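Local coordinates for iron Transport-associated domain protein (Bacillus anthracis, PDB 4H8Q), which binds heme through a NEAT domain of the anthrax hemophore IsdX2 and probably scavenges it from methemoglobin for iron uptake, at residues K100-V105 with D119-F124; I52-K57 with V90-N95. The protein carries 1 engineered substitution. One frame throughout, in Å; residues are numbered along the deposited sequence.

Both contacts are antiparallel strand pairs in the same closed, all-beta NEAT domain. Contact 1 joins the two arms of the hairpin 101-109 and 114-125, one face of which is polar and partly exposed while the other packs inward and reaches the heme. Contact 2 pairs strands 49-56 and 87-94, distant in sequence, and is the more buried of the two. Its grip beyond the backbone is apolar, whereas contact 1 adds a salt bridge and hydrogen bonds to side-chain amides. They meet in the interior of the fold: L101 CD2 lies 3.4 Å from F92 CE1, F124 packs on I52, and the CD1 atom of I122 comes close to both F92 and M54.

Contact 1 of 2, residues K100-V105 with D119-F124. With HEM (protoporphyrin IX containing Fe), chain B.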
loop_
_atom_site.group_PDB
_atom_site.type_symbol
_atom_site.label_atom_id
_atom_site.label_comp_id
_atom_site.label_asym_id
_atom_site.label_seq_id
_atom_site.Cartn_x
_atom_site.Cartn_y
_atom_site.Cartn_z
ATOM N N LYS A 100 -3.752 -6.906 10.063
ATOM C CA LYS A 100 -3.780 -5.555 9.516
ATOM C C LYS A 100 -2.383 -4.959 9.561
ATOM O O LYS A 100 -1.643 -5.135 10.537
ATOM C CB LYS A 100 -4.748 -4.664 10.306
ATOM C CG LYS A 100 -6.228 -4.997 10.109
ATOM C CD LYS A 100 -7.101 -4.106 10.988
ATOM C CE LYS A 100 -8.592 -4.280 10.697
ATOM N NZ LYS A 100 -9.097 -5.642 11.054
ATOM N N LEU A 101 -2.020 -4.248 8.502
ATOM C CA LEU A 101 -0.733 -3.575 8.445
ATOM C C LEU A 101 -0.983 -2.083 8.537
ATOM O O LEU A 101 -1.761 -1.538 7.756
ATOM C CB LEU A 101 -0.027 -3.913 7.131
ATOM C CG LEU A 101 1.299 -3.195 6.864
ATOM C CD1 LEU A 101 2.362 -3.538 7.925
ATOM C CD2 LEU A 101 1.800 -3.533 5.471
ATOM N N ASN A 102 -0.360 -1.424 9.509
ATOM C CA ASN A 102 -0.505 0.019 9.641
ATOM C C ASN A 102 0.302 0.755 8.588
ATOM O O ASN A 102 1.439 0.385 8.291
ATOM C CB ASN A 102 -0.069 0.488 11.023
ATOM C CG ASN A 102 -0.984 -0.006 12.118
ATOM O OD1 ASN A 102 -2.208 -0.032 11.958
ATOM N ND2 ASN A 102 -0.395 -0.403 13.243
ATOM N N ALA A 103 -0.286 1.808 8.030
ATOM C CA ALA A 103 0.408 2.623 7.045
ATOM C C ALA A 103 0.043 4.085 7.242
ATOM O O ALA A 103 -0.898 4.412 7.971
ATOM C CB ALA A 103 0.058 2.171 5.632
ATOM N N LYS A 104 0.808 4.959 6.606
ATOM C CA LYS A 104 0.573 6.392 6.672
ATOM C C LYS A 104 0.671 6.922 5.261
ATOM O O LYS A 104 1.453 6.417 4.445
ATOM C CB LYS A 104 1.640 7.073 7.523
ATOM C CG LYS A 104 1.521 6.783 9.015
ATOM C CD LYS A 104 2.730 7.304 9.769
ATOM C CE LYS A 104 2.539 7.161 11.272
ATOM N NZ LYS A 104 1.408 8.017 11.753
ATOM N N VAL A 105 -0.123 7.940 4.966
ATOM C CA VAL A 105 -0.117 8.535 3.636
ATOM C C VAL A 105 -0.174 10.056 3.760
ATOM O O VAL A 105 -0.843 10.590 4.649
ATOM C CB VAL A 105 -1.281 7.986 2.763
ATOM C CG1 VAL A 105 -2.661 8.405 3.325
ATOM C CG2 VAL A 105 -1.114 8.410 1.310
ATOM N N ASP A 119 -3.452 8.204 8.903
ATOM C CA ASP A 119 -3.173 6.810 9.177
ATOM C C ASP A 119 -4.221 5.933 8.489
ATOM O O ASP A 119 -5.390 6.299 8.411
ATOM C CB ASP A 119 -3.207 6.567 10.691
ATOM C CG ASP A 119 -2.096 7.297 11.424
ATOM O OD1 ASP A 119 -2.397 8.075 12.351
ATOM O OD2 ASP A 119 -0.920 7.083 11.089
ATOM N N VAL A 120 -3.806 4.787 7.961
ATOM C CA VAL A 120 -4.745 3.798 7.450
ATOM C C VAL A 120 -4.237 2.409 7.803
ATOM O O VAL A 120 -3.089 2.248 8.246
ATOM C CB VAL A 120 -4.872 3.866 5.917
ATOM C CG1 VAL A 120 -5.473 5.182 5.484
ATOM C CG2 VAL A 120 -3.491 3.672 5.267
ATOM N N GLN A 121 -5.094 1.409 7.621
ATOM C CA GLN A 121 -4.671 0.019 7.722
ATOM C C GLN A 121 -4.870 -0.701 6.401
ATOM O O GLN A 121 -5.849 -0.470 5.695
ATOM C CB GLN A 121 -5.432 -0.725 8.821
ATOM C CG GLN A 121 -4.940 -0.421 10.224
ATOM C CD GLN A 121 -5.493 0.876 10.754
ATOM O OE1 GLN A 121 -6.709 1.045 10.830
ATOM N NE2 GLN A 121 -4.614 1.801 11.123
ATOM N N ILE A 122 -3.930 -1.574 6.063
ATOM C CA ILE A 122 -4.097 -2.435 4.907
ATOM C C ILE A 122 -4.492 -3.820 5.392
ATOM O O ILE A 122 -3.831 -4.390 6.264
ATOM C CB ILE A 122 -2.794 -2.526 4.090
ATOM C CG1 ILE A 122 -2.441 -1.144 3.535
ATOM C CG2 ILE A 122 -2.954 -3.535 2.955
ATOM C CD1 ILE A 122 -0.997 -1.013 3.016
ATOM N N GLN A 123 -5.573 -4.357 4.838
ATOM C CA GLN A 123 -5.977 -5.725 5.147
ATOM C C GLN A 123 -5.899 -6.566 3.889
ATOM O O GLN A 123 -6.626 -6.326 2.931
ATOM C CB GLN A 123 -7.394 -5.780 5.720
ATOM C CG GLN A 123 -7.815 -7.182 6.135
ATOM C CD GLN A 123 -7.728 -7.388 7.639
ATOM O OE1 GLN A 123 -8.556 -6.872 8.393
ATOM N NE2 GLN A 123 -6.719 -8.134 8.083
ATOM N N PHE A 124 -4.994 -7.541 3.898
ATOM C CA PHE A 124 -4.876 -8.492 2.805
ATOM C C PHE A 124 -5.890 -9.605 3.001
ATOM O O PHE A 124 -6.292 -9.897 4.133
ATOM C CB PHE A 124 -3.464 -9.083 2.752
ATOM C CG PHE A 124 -2.383 -8.045 2.612
ATOM C CD1 PHE A 124 -1.702 -7.588 3.720
ATOM C CD2 PHE A 124 -2.062 -7.527 1.364
ATOM C CE1 PHE A 124 -0.717 -6.624 3.603
ATOM C CE2 PHE A 124 -1.072 -6.565 1.235
ATOM C CZ PHE A 124 -0.400 -6.120 2.356
HETATM C CHA HEM B . -10.580 11.695 4.052
HETATM C CHB HEM B . -11.993 14.163 0.119
HETATM C CHC HEM B . -8.126 12.546 -2.356
HETATM C CHD HEM B . -7.028 9.611 1.362
HETATM C C1A HEM B . -11.284 12.506 3.203
HETATM C C2A HEM B . -12.494 13.237 3.534
HETATM C C3A HEM B . -12.874 13.904 2.439
HETATM C C4A HEM B . -11.921 13.641 1.387
HETATM C CMA HEM B . -14.107 14.821 2.295
HETATM C CAA HEM B . -13.216 13.209 4.906
HETATM C CBA HEM B . -13.843 11.832 5.122
HETATM C CGA HEM B . -14.839 11.476 4.039
HETATM O O1A HEM B . -15.680 12.338 3.678
HETATM O O2A HEM B . -14.826 10.321 3.535
HETATM C C1B HEM B . -11.086 13.918 -0.887
HETATM C C2B HEM B . -11.192 14.417 -2.237
HETATM C C3B HEM B . -10.139 13.979 -2.924
HETATM C C4B HEM B . -9.311 13.183 -2.035
HETATM C CMB HEM B . -12.348 15.287 -2.784
HETATM C CAB HEM B . -9.877 14.293 -4.413
HETATM C CBB HEM B . -8.868 13.705 -5.049
HETATM C C1C HEM B . -7.507 11.586 -1.578
HETATM C C2C HEM B . -6.365 10.779 -1.968
HETATM C C3C HEM B . -6.056 9.971 -0.946
HETATM C C4C HEM B . -6.993 10.233 0.136
HETATM C CMC HEM B . -5.634 10.869 -3.331
HETATM C CAC HEM B . -4.907 8.941 -0.915
HETATM C CBC HEM B . -4.620 8.321 0.228
HETATM C C1D HEM B . -7.874 9.927 2.399
HETATM C C2D HEM B . -7.806 9.298 3.692
HETATM C C3D HEM B . -8.900 9.934 4.525
HETATM C C4D HEM B . -9.531 10.899 3.660
HETATM C CMD HEM B . -6.832 8.199 4.138
HETATM C CAD HEM B . -9.248 9.619 5.991
HETATM C CBD HEM B . -10.529 8.799 6.053
HETATM C CGD HEM B . -10.404 7.513 5.287
HETATM O O1D HEM B . -9.426 6.736 5.503
HETATM O O2D HEM B . -11.316 7.251 4.460
HETATM N NA HEM B . -10.963 12.776 1.892
HETATM N NB HEM B . -9.925 13.166 -0.795
HETATM N NC HEM B . -7.864 11.213 -0.296
HETATM N ND HEM B . -8.903 10.871 2.412
HETATM FE FE HEM B . -9.281 12.178 0.886
HETATM O O HOH W 1 -1.019 3.894 10.826
#
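L101 and A103 pair with I122 and V120 as antiparallel hydrogen-bonded pairs, the strand axes running at 139° to one another, and L101 N donates to I122 O at 2.9 Å while I122 N returns a bond to L101 O. The alternate residues carry a polar face. Here K104 and D119 lie alongside each other, and K104 NZ reaches the syn lone pair of D119 OD2 at 2.6 Å in a salt bridge; the lysine bends only at its last torsion, which turns the ammonium in toward the carboxylate. A water ties that same D119 oxygen to A103 O. Next along, the N102 and Q121 side chains run side by side, pointing the same way, but their amide planes are nearly perpendicular (89°), and the bond from Q121 NE2 to N102 OD1 is weak; N102 ND2 bonds E68, and Q121 is held by K26 at OE1 and by D25 at NE2. K100 NZ meets Q123 OE1 at 3.0 Å and also forms a salt bridge with E28. The opposite face is apolar: A103 CB rests 3.9 Å from V120 CG2, and L101 CD2 approaches the edge of the F124 ring. At the far end V120 CG1 touches the heme methyl CMD at 3.6 Å, and V105 meets the vinyl carbon CBC. This beta hairpin of the NEAT domain thus supplies part of the heme-pocket wall.

Contact 2 of 2, residues I52-K57 with V90-N95; sequences IAMTLK and VEFEAN
I52, V90 and F92 carry most of the buried surface between two antiparallel neighbours, strands 49-56 and 87-94, in the immunoglobulin-like NEAT fold, whose strands close into a barrel here. Two hydrogen-bonded pairs, I52 with F92 and M54 with V90, flank the non-hydrogen-bonded pair A53 with E91. I52 N donates almost straight to F92 O at 2.7 Å, and the reciprocal bond from F92 N to I52 O is more bent; M54 and V90 exchange a similar pair. Where I52 meets F92, F92 CG sits between its own backbone N and carbonyl carbon (chi1 54°), which swings the ring back toward I52. I52 CB then sits over one ring face, 4.1 Å from the centroid, in a CH-pi contact displaced toward the rim, with CG2 beside CZ. The other branch of the isoleucine, CG1, reaches A94 CB. V90 packs with both its methyls: CG2 lies near M54 O, while CG1 meets L56 CD1 at 3.8 Å, the two side chains crossing at about a right angle. V90 also packs on F65, and F92 on L101 and I122, in the barrel interior. M54 runs extended from the backbone (chi1 -178°) and bends only at its thioether, and its terminal methyl CE ends in the plane of the F92 ring, 3.7 Å from CZ at the edge.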
loop_
_atom_site.group_PDB
_atom_site.type_symbol
_atom_site.label_atom_id
_atom_site.label_comp_id
_atom_site.label_asym_id
_atom_site.label_seq_id
_atom_site.Cartn_x
_atom_site.Cartn_y
_atom_site.Cartn_z
ATOM N N ILE A 52 5.452 -6.904 -0.666
ATOM C CA ILE A 52 4.278 -6.511 -1.415
ATOM C C ILE A 52 4.670 -5.389 -2.348
ATOM O O ILE A 52 5.308 -4.424 -1.926
ATOM C CB ILE A 52 3.201 -5.968 -0.469
ATOM C CG1 ILE A 52 2.837 -7.025 0.578
ATOM C CG2 ILE A 52 1.981 -5.486 -1.263
ATOM C CD1 ILE A 52 2.087 -8.201 0.010
ATOM N N ALA A 53 4.304 -5.529 -3.615
ATOM C CA ALA A 53 4.439 -4.457 -4.586
ATOM C C ALA A 53 3.049 -3.971 -4.950
ATOM O O ALA A 53 2.224 -4.728 -5.464
ATOM C CB ALA A 53 5.178 -4.944 -5.829
ATOM N N MET A 54 2.801 -2.696 -4.676
ATOM C CA MET A 54 1.466 -2.120 -4.798
ATOM C C MET A 54 1.493 -0.909 -5.717
ATOM O O MET A 54 2.355 -0.041 -5.572
ATOM C CB MET A 54 0.989 -1.671 -3.416
ATOM C CG MET A 54 -0.407 -1.096 -3.413
ATOM S SD MET A 54 -0.925 -0.722 -1.733
ATOM C CE MET A 54 -0.790 -2.331 -0.968
ATOM N N THR A 55 0.548 -0.848 -6.650
ATOM C CA THR A 55 0.419 0.298 -7.541
ATOM C C THR A 55 -0.451 1.396 -6.925
ATOM O O THR A 55 -1.581 1.138 -6.476
ATOM C CB THR A 55 -0.173 -0.121 -8.901
ATOM O OG1 THR A 55 0.713 -1.060 -9.531
ATOM C CG2 THR A 55 -0.358 1.092 -9.804
ATOM N N LEU A 56 0.091 2.609 -6.900
ATOM C CA LEU A 56 -0.646 3.796 -6.473
ATOM C C LEU A 56 -1.118 4.562 -7.700
ATOM O O LEU A 56 -0.331 4.827 -8.620
ATOM C CB LEU A 56 0.257 4.706 -5.643
ATOM C CG LEU A 56 0.867 4.114 -4.371
ATOM C CD1 LEU A 56 1.815 5.088 -3.704
ATOM C CD2 LEU A 56 -0.233 3.720 -3.406
ATOM N N LYS A 57 -2.400 4.911 -7.714
ATOM C CA LYS A 57 -2.955 5.760 -8.762
ATOM C C LYS A 57 -2.907 7.221 -8.323
ATOM O O LYS A 57 -2.669 7.511 -7.155
ATOM C CB LYS A 57 -4.381 5.323 -9.083
ATOM C CG LYS A 57 -4.436 3.913 -9.670
ATOM C CD LYS A 57 -5.636 3.117 -9.184
ATOM C CE LYS A 57 -6.923 3.609 -9.780
ATOM N NZ LYS A 57 -8.067 2.742 -9.364
ATOM N N VAL A 90 5.095 0.876 -5.310
ATOM C CA VAL A 90 5.863 0.922 -4.070
ATOM C C VAL A 90 5.979 -0.484 -3.498
ATOM O O VAL A 90 5.110 -1.335 -3.717
ATOM C CB VAL A 90 5.253 1.904 -3.028
ATOM C CG1 VAL A 90 5.230 3.334 -3.586
ATOM C CG2 VAL A 90 3.849 1.462 -2.616
ATOM N N GLU A 91 7.061 -0.734 -2.777
ATOM C CA GLU A 91 7.328 -2.070 -2.262
ATOM C C GLU A 91 7.642 -2.001 -0.781
ATOM O O GLU A 91 8.359 -1.108 -0.331
ATOM C CB GLU A 91 8.518 -2.662 -3.009
ATOM C CG GLU A 91 8.972 -4.012 -2.519
ATOM C CD GLU A 91 10.258 -4.438 -3.207
ATOM O OE1 GLU A 91 11.350 -4.045 -2.729
ATOM O OE2 GLU A 91 10.170 -5.146 -4.235
ATOM N N PHE A 92 7.090 -2.938 -0.024
ATOM C CA PHE A 92 7.297 -2.977 1.416
ATOM C C PHE A 92 7.101 -4.394 1.917
ATOM O O PHE A 92 6.516 -5.235 1.231
ATOM C CB PHE A 92 6.341 -2.015 2.144
ATOM C CG PHE A 92 4.884 -2.234 1.813
ATOM C CD1 PHE A 92 4.135 -3.163 2.513
ATOM C CD2 PHE A 92 4.270 -1.513 0.798
ATOM C CE1 PHE A 92 2.797 -3.362 2.212
ATOM C CE2 PHE A 92 2.934 -1.706 0.493
ATOM C CZ PHE A 92 2.199 -2.638 1.202
ATOM N N GLU A 93 7.601 -4.654 3.117
ATOM C CA GLU A 93 7.526 -5.976 3.708
ATOM C C GLU A 93 6.225 -6.163 4.466
ATOM O O GLU A 93 5.698 -5.227 5.079
ATOM C CB GLU A 93 8.701 -6.182 4.665
ATOM C CG GLU A 93 9.706 -7.214 4.222
ATOM C CD GLU A 93 10.722 -7.516 5.307
ATOM O OE1 GLU A 93 11.713 -6.760 5.417
ATOM O OE2 GLU A 93 10.520 -8.499 6.057
ATOM N N ALA A 94 5.696 -7.378 4.400
ATOM C CA ALA A 94 4.578 -7.763 5.238
ATOM C C ALA A 94 5.020 -8.994 6.015
ATOM O O ALA A 94 5.937 -9.702 5.601
ATOM C CB ALA A 94 3.359 -8.063 4.394
ATOM N N ASN A 95 4.400 -9.231 7.159
ATOM C CA ASN A 95 4.721 -10.417 7.933
ATOM C C ASN A 95 3.555 -11.382 7.866
ATOM O O ASN A 95 3.528 -12.297 7.042
ATOM C CB ASN A 95 5.032 -10.041 9.382
ATOM C CG ASN A 95 5.946 -8.828 9.487
ATOM O OD1 ASN A 95 5.477 -7.692 9.593
ATOM N ND2 ASN A 95 7.255 -9.063 9.449
#